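Local coordinates for putative transcriptional regulator, IclR family (Arthrobacter aurescens, PDB 3OBF), which probably acts as a DNA-binding transcription factor of the IclR family, this chain being the protein's C-terminal domain, of the GAF clan, at residues E120-S126 against V139-K145; G21-L26 against E38-H44. One frame throughout, in Å; residues are numbered along the deposited sequence.

Overall arrangement
Contacts 1 and 2 lie in two beta hairpins of one antiparallel sheet in the IclR C-terminal domain. Contact 2 pairs strands 24-29 and 34-40, and contact 1 pairs strands 121-129 and 135-144. Strands 24-29 and 135-144 are neighbours, so the hairpins join edge to edge although they lie far apart in sequence. The centres of contacts 1 and 2 lie about 10 Å apart. The seam probably includes a hydrogen bond from L140 N to A25 O, at 2.8 Å. Beside it P142 CD packs on T23 O at 3.2 Å. Helix 3-20 packs on both hairpins, through V139 and I141 of contact 1 and I40 of contact 2.

Contact 1: E120-S126 against V139-K145; sequences EEVGVAS and VLIPAPK
K145 sends CG away from its own N (chi1 -165°), and the chain runs across V122 nearly square-on, with K145 CG 3.9 Å from V122 CG2. The V122 torsion swings CG2 clear of its own carbonyl carbon and onto the K145 chain. The two residues sit at the open end of an antiparallel beta hairpin, strands 121-129 and 135-144 of the IclR C-terminal domain. V122 is also covered by L153 of helix 150-170 and by F114, which makes a cation-pi contact with K145. Further along, V124 and I141 form a hydrogen-bonded pair. Their side chains run alongside each other, with V124 CG2 3.9 Å from I141 CB. On the face of A125 and L140, the leucine end turns back so that L140 CD1 lies 3.5 Å from V124 O. G123 faces P142. P142 has no N-H, and a non-hydrogen-bonded position asks for none toward G123. S126 and V139 exchange two backbone bonds, and S126 OG is held by G109 O. Where the strands end, K145 N still bonds E120 O at 3.0 Å. That bond is straight at the hydrogen (167°), but the donor stands above the carbonyl plane, 71° out of it.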
ATOM      1  N   GLU A 120      -6.328   1.077  15.883  1.00 57.74           N
ATOM      2  CA  GLU A 120      -6.542   2.521  15.713  1.00 57.02           C
ATOM      3  C   GLU A 120      -5.983   3.075  14.374  1.00 54.70           C
ATOM      4  O   GLU A 120      -5.863   4.292  14.190  1.00 54.38           O
ATOM      5  CB  GLU A 120      -5.978   3.297  16.926  1.00 58.22           C
ATOM      6  CG  GLU A 120      -4.440   3.504  16.898  1.00 60.79           C
ATOM      7  CD  GLU A 120      -3.879   4.194  18.150  1.00 64.28           C
ATOM      8  OE1 GLU A 120      -4.140   3.710  19.290  1.00 64.75           O
ATOM      9  OE2 GLU A 120      -3.164   5.213  17.983  1.00 65.05           O
ATOM     10  N   GLU A 121      -5.624   2.187  13.448  1.00 52.08           N
ATOM     11  CA  GLU A 121      -5.157   2.653  12.140  1.00 49.17           C
ATOM     12  C   GLU A 121      -5.801   1.888  11.006  1.00 45.92           C
ATOM     13  O   GLU A 121      -6.054   0.695  11.097  1.00 45.74           O
ATOM     14  CB  GLU A 121      -3.635   2.545  11.988  1.00 50.12           C
ATOM     15  CG  GLU A 121      -2.772   2.935  13.185  1.00 52.84           C
ATOM     16  CD  GLU A 121      -1.298   2.556  12.956  1.00 56.19           C
ATOM     17  OE1 GLU A 121      -1.008   1.615  12.162  1.00 57.13           O
ATOM     18  OE2 GLU A 121      -0.424   3.208  13.563  1.00 58.73           O
ATOM     19  N   VAL A 122      -6.008   2.594   9.913  1.00 42.21           N
ATOM     20  CA  VAL A 122      -6.603   2.053   8.710  1.00 38.66           C
ATOM     21  C   VAL A 122      -5.618   2.339   7.560  1.00 36.12           C
ATOM     22  O   VAL A 122      -4.754   3.198   7.703  1.00 35.27           O
ATOM     23  CB  VAL A 122      -7.942   2.753   8.523  1.00 38.77           C
ATOM     24  CG1 VAL A 122      -8.244   3.099   7.094  1.00 38.98           C
ATOM     25  CG2 VAL A 122      -9.049   1.977   9.192  1.00 38.92           C
ATOM     26  N   GLY A 123      -5.735   1.624   6.440  1.00 33.63           N
ATOM     27  CA  GLY A 123      -4.934   1.907   5.265  1.00 30.48           C
ATOM     28  C   GLY A 123      -5.479   1.341   3.975  1.00 29.26           C
ATOM     29  O   GLY A 123      -6.092   0.260   3.951  1.00 29.79           O
ATOM     30  N   VAL A 124      -5.273   2.074   2.892  1.00 26.62           N
ATOM     31  CA  VAL A 124      -5.452   1.516   1.572  1.00 26.19           C
ATOM     32  C   VAL A 124      -4.186   1.782   0.765  1.00 25.30           C
ATOM     33  O   VAL A 124      -3.545   2.793   0.958  1.00 26.01           O
ATOM     34  CB  VAL A 124      -6.674   2.130   0.822  1.00 26.16           C
ATOM     35  CG1 VAL A 124      -8.024   1.737   1.501  1.00 24.27           C
ATOM     36  CG2 VAL A 124      -6.522   3.664   0.690  1.00 25.74           C
ATOM     37  N   ALA A 125      -3.842   0.887  -0.151  1.00 24.73           N
ATOM     38  CA  ALA A 125      -2.662   1.056  -0.992  1.00 23.71           C
ATOM     39  C   ALA A 125      -2.918   0.492  -2.402  1.00 23.25           C
ATOM     40  O   ALA A 125      -3.666  -0.487  -2.556  1.00 24.16           O
ATOM     41  CB  ALA A 125      -1.464   0.378  -0.350  1.00 22.10           C
ATOM     42  N   SER A 126      -2.239   1.060  -3.381  1.00 21.74           N
ATOM     43  CA  SER A 126      -2.388   0.685  -4.797  1.00 23.21           C
ATOM     44  C   SER A 126      -1.029   0.594  -5.501  1.00 22.32           C
ATOM     45  O   SER A 126      -0.111   1.308  -5.131  1.00 23.00           O
ATOM     46  CB  SER A 126      -3.255   1.711  -5.533  1.00 23.69           C
ATOM     47  OG  SER A 126      -4.557   1.731  -4.954  1.00 27.38           O
ATOM     48  N   VAL A 139       1.232   3.476  -3.846  1.00 24.15           N
ATOM     49  CA  VAL A 139       0.742   4.638  -3.110  1.00 23.94           C
ATOM     50  C   VAL A 139      -0.068   4.162  -1.895  1.00 23.90           C
ATOM     51  O   VAL A 139      -0.904   3.258  -2.030  1.00 23.52           O
ATOM     52  CB  VAL A 139      -0.111   5.523  -4.027  1.00 24.21           C
ATOM     53  CG1 VAL A 139      -0.770   6.710  -3.206  1.00 23.99           C
ATOM     54  CG2 VAL A 139       0.757   6.032  -5.224  1.00 23.51           C
ATOM     55  N   LEU A 140       0.206   4.748  -0.727  1.00 23.48           N
ATOM     56  CA  LEU A 140      -0.463   4.402   0.517  1.00 23.74           C
ATOM     57  C   LEU A 140      -1.211   5.625   1.081  1.00 23.98           C
ATOM     58  O   LEU A 140      -0.674   6.738   1.086  1.00 22.76           O
ATOM     59  CB  LEU A 140       0.567   3.894   1.544  1.00 24.35           C
ATOM     60  CG  LEU A 140       0.190   3.718   3.040  1.00 25.25           C
ATOM     61  CD1 LEU A 140      -0.849   2.615   3.231  1.00 25.58           C
ATOM     62  CD2 LEU A 140       1.443   3.479   3.972  1.00 25.32           C
ATOM     63  N   ILE A 141      -2.451   5.404   1.533  1.00 24.35           N
ATOM     64  CA  ILE A 141      -3.159   6.369   2.341  1.00 24.58           C
ATOM     65  C   ILE A 141      -3.369   5.717   3.703  1.00 26.11           C
ATOM     66  O   ILE A 141      -4.228   4.833   3.850  1.00 26.55           O
ATOM     67  CB  ILE A 141      -4.543   6.822   1.735  1.00 25.08           C
ATOM     68  CG1 ILE A 141      -4.392   7.406   0.310  1.00 23.59           C
ATOM     69  CG2 ILE A 141      -5.210   7.866   2.685  1.00 23.75           C
ATOM     70  CD1 ILE A 141      -5.747   7.751  -0.372  1.00 24.70           C
ATOM     71  N   PRO A 142      -2.561   6.107   4.701  1.00 26.95           N
ATOM     72  CA  PRO A 142      -2.879   5.681   6.074  1.00 28.19           C
ATOM     73  C   PRO A 142      -3.767   6.713   6.776  1.00 29.76           C
ATOM     74  O   PRO A 142      -3.674   7.888   6.469  1.00 30.91           O
ATOM     75  CB  PRO A 142      -1.512   5.629   6.727  1.00 28.04           C
ATOM     76  CG  PRO A 142      -0.690   6.813   5.971  1.00 27.51           C
ATOM     77  CD  PRO A 142      -1.374   6.990   4.634  1.00 26.76           C
ATOM     78  N   ALA A 143      -4.625   6.293   7.698  1.00 32.20           N
ATOM     79  CA  ALA A 143      -5.512   7.222   8.418  1.00 34.33           C
ATOM     80  C   ALA A 143      -5.890   6.658   9.815  1.00 36.71           C
ATOM     81  O   ALA A 143      -5.819   5.438  10.030  1.00 36.61           O
ATOM     82  CB  ALA A 143      -6.766   7.507   7.589  1.00 33.36           C
ATOM     83  N   PRO A 144      -6.259   7.535  10.772  1.00 38.91           N
ATOM     84  CA  PRO A 144      -6.698   6.948  12.066  1.00 41.16           C
ATOM     85  C   PRO A 144      -8.090   6.316  11.958  1.00 43.26           C
ATOM     86  O   PRO A 144      -8.993   6.910  11.333  1.00 42.52           O
ATOM     87  CB  PRO A 144      -6.701   8.133  13.036  1.00 41.49           C
ATOM     88  CG  PRO A 144      -6.503   9.383  12.189  1.00 40.62           C
ATOM     89  CD  PRO A 144      -5.964   8.981  10.857  1.00 38.84           C
ATOM     90  N   LYS A 145      -8.240   5.112  12.530  1.00 45.57           N
ATOM     91  CA  LYS A 145      -9.501   4.379  12.445  1.00 48.41           C
ATOM     92  C   LYS A 145     -10.705   5.170  12.950  1.00 49.89           C
ATOM     93  O   LYS A 145     -11.759   5.116  12.332  1.00 49.42           O
ATOM     94  CB  LYS A 145      -9.445   3.006  13.128  1.00 48.95           C
ATOM     95  CG  LYS A 145     -10.629   2.092  12.736  1.00 50.38           C
ATOM     96  CD  LYS A 145     -10.269   0.598  12.810  1.00 52.20           C
ATOM     97  CE  LYS A 145     -11.504  -0.291  12.775  1.00 54.82           C
ATOM     98  NZ  LYS A 145     -11.374  -1.496  13.683  1.00 57.05           N
TER

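Contact 2: G21-L26 against E38-H44; sequences GETSAL and EQIPSRH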
ATOM      1  N   GLY A  21      -7.543  14.967   2.781  1.00 31.91           N
ATOM      2  CA  GLY A  21      -7.248  15.464   4.119  1.00 32.19           C
ATOM      3  C   GLY A  21      -6.404  14.489   4.904  1.00 32.31           C
ATOM      4  O   GLY A  21      -6.163  14.698   6.093  1.00 34.64           O
ATOM      5  N   GLU A  22      -5.919  13.434   4.248  1.00 31.08           N
ATOM      6  CA  GLU A  22      -5.126  12.418   4.934  1.00 29.65           C
ATOM      7  C   GLU A  22      -3.691  12.361   4.388  1.00 27.94           C
ATOM      8  O   GLU A  22      -3.419  12.851   3.301  1.00 25.35           O
ATOM      9  CB  GLU A  22      -5.806  11.052   4.806  1.00 30.35           C
ATOM     10  CG  GLU A  22      -7.242  10.980   5.366  1.00 32.76           C
ATOM     11  CD  GLU A  22      -7.319  11.044   6.899  1.00 34.95           C
ATOM     12  OE1 GLU A  22      -6.272  11.029   7.575  1.00 36.15           O
ATOM     13  OE2 GLU A  22      -8.442  11.082   7.446  1.00 36.81           O
ATOM     14  N   THR A  23      -2.781  11.792   5.173  1.00 27.26           N
ATOM     15  CA  THR A  23      -1.416  11.502   4.700  1.00 27.46           C
ATOM     16  C   THR A  23      -1.430  10.662   3.393  1.00 27.02           C
ATOM     17  O   THR A  23      -2.259   9.768   3.267  1.00 26.92           O
ATOM     18  CB  THR A  23      -0.679  10.748   5.801  1.00 27.54           C
ATOM     19  OG1 THR A  23      -0.660  11.577   6.958  1.00 29.10           O
ATOM     20  CG2 THR A  23       0.759  10.356   5.392  1.00 26.69           C
ATOM     21  N   SER A  24      -0.550  10.994   2.432  1.00 26.70           N
ATOM     22  CA  SER A  24      -0.296  10.195   1.197  1.00 25.63           C
ATOM     23  C   SER A  24       1.184   9.808   1.226  1.00 24.74           C
ATOM     24  O   SER A  24       2.012  10.615   1.634  1.00 24.88           O
ATOM     25  CB  SER A  24      -0.449  11.026  -0.066  1.00 24.62           C
ATOM     26  OG  SER A  24      -1.661  11.702  -0.029  1.00 30.26           O
ATOM     27  N   ALA A  25       1.518   8.605   0.771  1.00 23.49           N
ATOM     28  CA  ALA A  25       2.892   8.135   0.839  1.00 23.50           C
ATOM     29  C   ALA A  25       3.219   7.286  -0.357  1.00 23.56           C
ATOM     30  O   ALA A  25       2.363   6.569  -0.858  1.00 24.16           O
ATOM     31  CB  ALA A  25       3.113   7.329   2.102  1.00 23.31           C
ATOM     32  N   LEU A  26       4.467   7.363  -0.803  1.00 23.61           N
ATOM     33  CA  LEU A  26       4.968   6.493  -1.813  1.00 24.04           C
ATOM     34  C   LEU A  26       5.824   5.434  -1.100  1.00 24.74           C
ATOM     35  O   LEU A  26       6.778   5.761  -0.377  1.00 24.75           O
ATOM     36  CB  LEU A  26       5.817   7.278  -2.829  1.00 24.15           C
ATOM     37  CG  LEU A  26       6.377   6.462  -4.025  1.00 24.96           C
ATOM     38  CD1 LEU A  26       5.252   6.149  -5.036  1.00 26.47           C
ATOM     39  CD2 LEU A  26       7.530   7.180  -4.751  1.00 24.55           C
ATOM     40  N   GLU A  38       8.586   8.750   0.388  1.00 24.18           N
ATOM     41  CA  GLU A  38       8.076  10.083   0.114  1.00 24.56           C
ATOM     42  C   GLU A  38       6.659  10.171   0.671  1.00 24.90           C
ATOM     43  O   GLU A  38       5.840   9.279   0.427  1.00 24.74           O
ATOM     44  CB  GLU A  38       8.057  10.356  -1.396  1.00 24.67           C
ATOM     45  CG  GLU A  38       7.974  11.827  -1.771  1.00 24.67           C
ATOM     46  CD  GLU A  38       8.358  12.050  -3.238  1.00 26.17           C
ATOM     47  OE1 GLU A  38       9.386  12.729  -3.460  1.00 26.86           O
ATOM     48  OE2 GLU A  38       7.650  11.538  -4.154  1.00 23.72           O
ATOM     49  N   GLN A  39       6.363  11.238   1.408  1.00 25.10           N
ATOM     50  CA  GLN A  39       5.040  11.388   1.993  1.00 25.64           C
ATOM     51  C   GLN A  39       4.631  12.849   2.246  1.00 25.65           C
ATOM     52  O   GLN A  39       5.485  13.731   2.394  1.00 25.57           O
ATOM     53  CB  GLN A  39       4.931  10.530   3.275  1.00 25.90           C
ATOM     54  CG  GLN A  39       5.725  11.071   4.467  1.00 27.08           C
ATOM     55  CD  GLN A  39       4.844  11.845   5.434  1.00 29.55           C
ATOM     56  OE1 GLN A  39       4.828  13.067   5.405  1.00 30.27           O
ATOM     57  NE2 GLN A  39       4.095  11.129   6.287  1.00 30.00           N
ATOM     58  N   ILE A  40       3.320  13.085   2.277  1.00 25.81           N
ATOM     59  CA  ILE A  40       2.733  14.392   2.583  1.00 25.59           C
ATOM     60  C   ILE A  40       1.903  14.175   3.830  1.00 26.48           C
ATOM     61  O   ILE A  40       1.065  13.294   3.850  1.00 27.17           O
ATOM     62  CB  ILE A  40       1.742  14.853   1.502  1.00 25.57           C
ATOM     63  CG1 ILE A  40       2.281  14.627   0.084  1.00 25.47           C
ATOM     64  CG2 ILE A  40       1.283  16.372   1.757  1.00 27.19           C
ATOM     65  CD1 ILE A  40       3.410  15.577  -0.267  1.00 29.17           C
ATOM     66  N   PRO A  41       2.089  14.982   4.875  1.00 27.62           N
ATOM     67  CA  PRO A  41       1.281  14.694   6.080  1.00 28.86           C
ATOM     68  C   PRO A  41      -0.185  15.194   5.978  1.00 30.42           C
ATOM     69  O   PRO A  41      -0.456  16.194   5.296  1.00 29.42           O
ATOM     70  CB  PRO A  41       2.025  15.463   7.201  1.00 28.95           C
ATOM     71  CG  PRO A  41       2.595  16.704   6.470  1.00 28.42           C
ATOM     72  CD  PRO A  41       3.074  16.060   5.094  1.00 27.67           C
ATOM     73  N   SER A  42      -1.100  14.479   6.643  1.00 32.09           N
ATOM     74  CA  SER A  42      -2.465  14.930   6.883  1.00 34.53           C
ATOM     75  C   SER A  42      -2.472  16.363   7.440  1.00 36.66           C
ATOM     76  O   SER A  42      -1.599  16.725   8.227  1.00 36.19           O
ATOM     77  CB  SER A  42      -3.128  14.004   7.908  1.00 34.23           C
ATOM     78  OG  SER A  42      -4.425  14.453   8.247  1.00 35.19           O
ATOM     79  N   ARG A  43      -3.452  17.170   7.038  1.00 39.14           N
ATOM     80  CA  ARG A  43      -3.595  18.543   7.566  1.00 41.93           C
ATOM     81  C   ARG A  43      -4.092  18.500   9.011  1.00 44.40           C
ATOM     82  O   ARG A  43      -4.167  19.520   9.681  1.00 44.33           O
ATOM     83  CB  ARG A  43      -4.580  19.380   6.735  1.00 41.58           C
ATOM     84  CG  ARG A  43      -6.001  18.855   6.828  1.00 42.32           C
ATOM     85  CD  ARG A  43      -6.996  19.648   6.013  1.00 45.82           C
ATOM     86  NE  ARG A  43      -8.320  19.059   6.165  1.00 48.77           N
ATOM     87  CZ  ARG A  43      -9.130  19.304   7.196  1.00 51.69           C
ATOM     88  NH1 ARG A  43      -8.765  20.161   8.159  1.00 52.82           N
ATOM     89  NH2 ARG A  43     -10.310  18.700   7.263  1.00 52.43           N
ATOM     90  N   HIS A  44      -4.476  17.319   9.472  1.00 47.35           N
ATOM     91  CA  HIS A  44      -4.825  17.163  10.869  1.00 50.39           C
ATOM     92  C   HIS A  44      -4.421  15.810  11.403  1.00 51.93           C
ATOM     93  O   HIS A  44      -5.270  15.056  11.892  1.00 52.82           O
ATOM     94  CB  HIS A  44      -6.309  17.501  11.159  1.00 51.40           C
ATOM     95  CG  HIS A  44      -7.322  16.732  10.353  1.00 52.55           C
ATOM     96  ND1 HIS A  44      -7.018  16.027   9.209  1.00 53.55           N
ATOM     97  CD2 HIS A  44      -8.662  16.622  10.507  1.00 54.85           C
ATOM     98  CE1 HIS A  44      -8.116  15.491   8.709  1.00 54.27           C
ATOM     99  NE2 HIS A  44      -9.128  15.837   9.481  1.00 55.80           N
TER
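E38, T23 and G21 lose the most surface here. E38 lies on the same face as L26, with E38 CB 4.1 Å from L26 CB. Its carbonyl takes the strand bond, L26 N to E38 O at 2.7 Å. S24 and I40 exchange two backbone bonds. T23 follows where the pairing ends. With OG1 anti to its carbonyl carbon (chi1 -60°), T23 offers the hydroxyl to S42 and sets the methyl between I40 O and Q39 NE2, which bonds A50 O. T23 OG1 accepts from S42 N at 3.0 Å, and T23 CG2 rests 3.3 Å from I40 O. At G21, positive phi (75°) turns the chain out of helix 3-20. G21 O accepts from S42 OG at 2.8 Å, slightly tilted from the carbonyl plane. S42 OG also accepts from H44 N in an ST turn and from H44 ND1 at 3.2 Å, so three bonds grip one buried hydroxyl. With an alanine here, G21 O would probably lose this donor and H44 N its acceptor, and the H44 ring would be freer to turn. G21 O lies at the ring edge, 3.4 Å from H44 CE1. Strands 24-29 and 34-40 thus form an antiparallel beta hairpin of the IclR C-terminal domain, a member of the GAF clan.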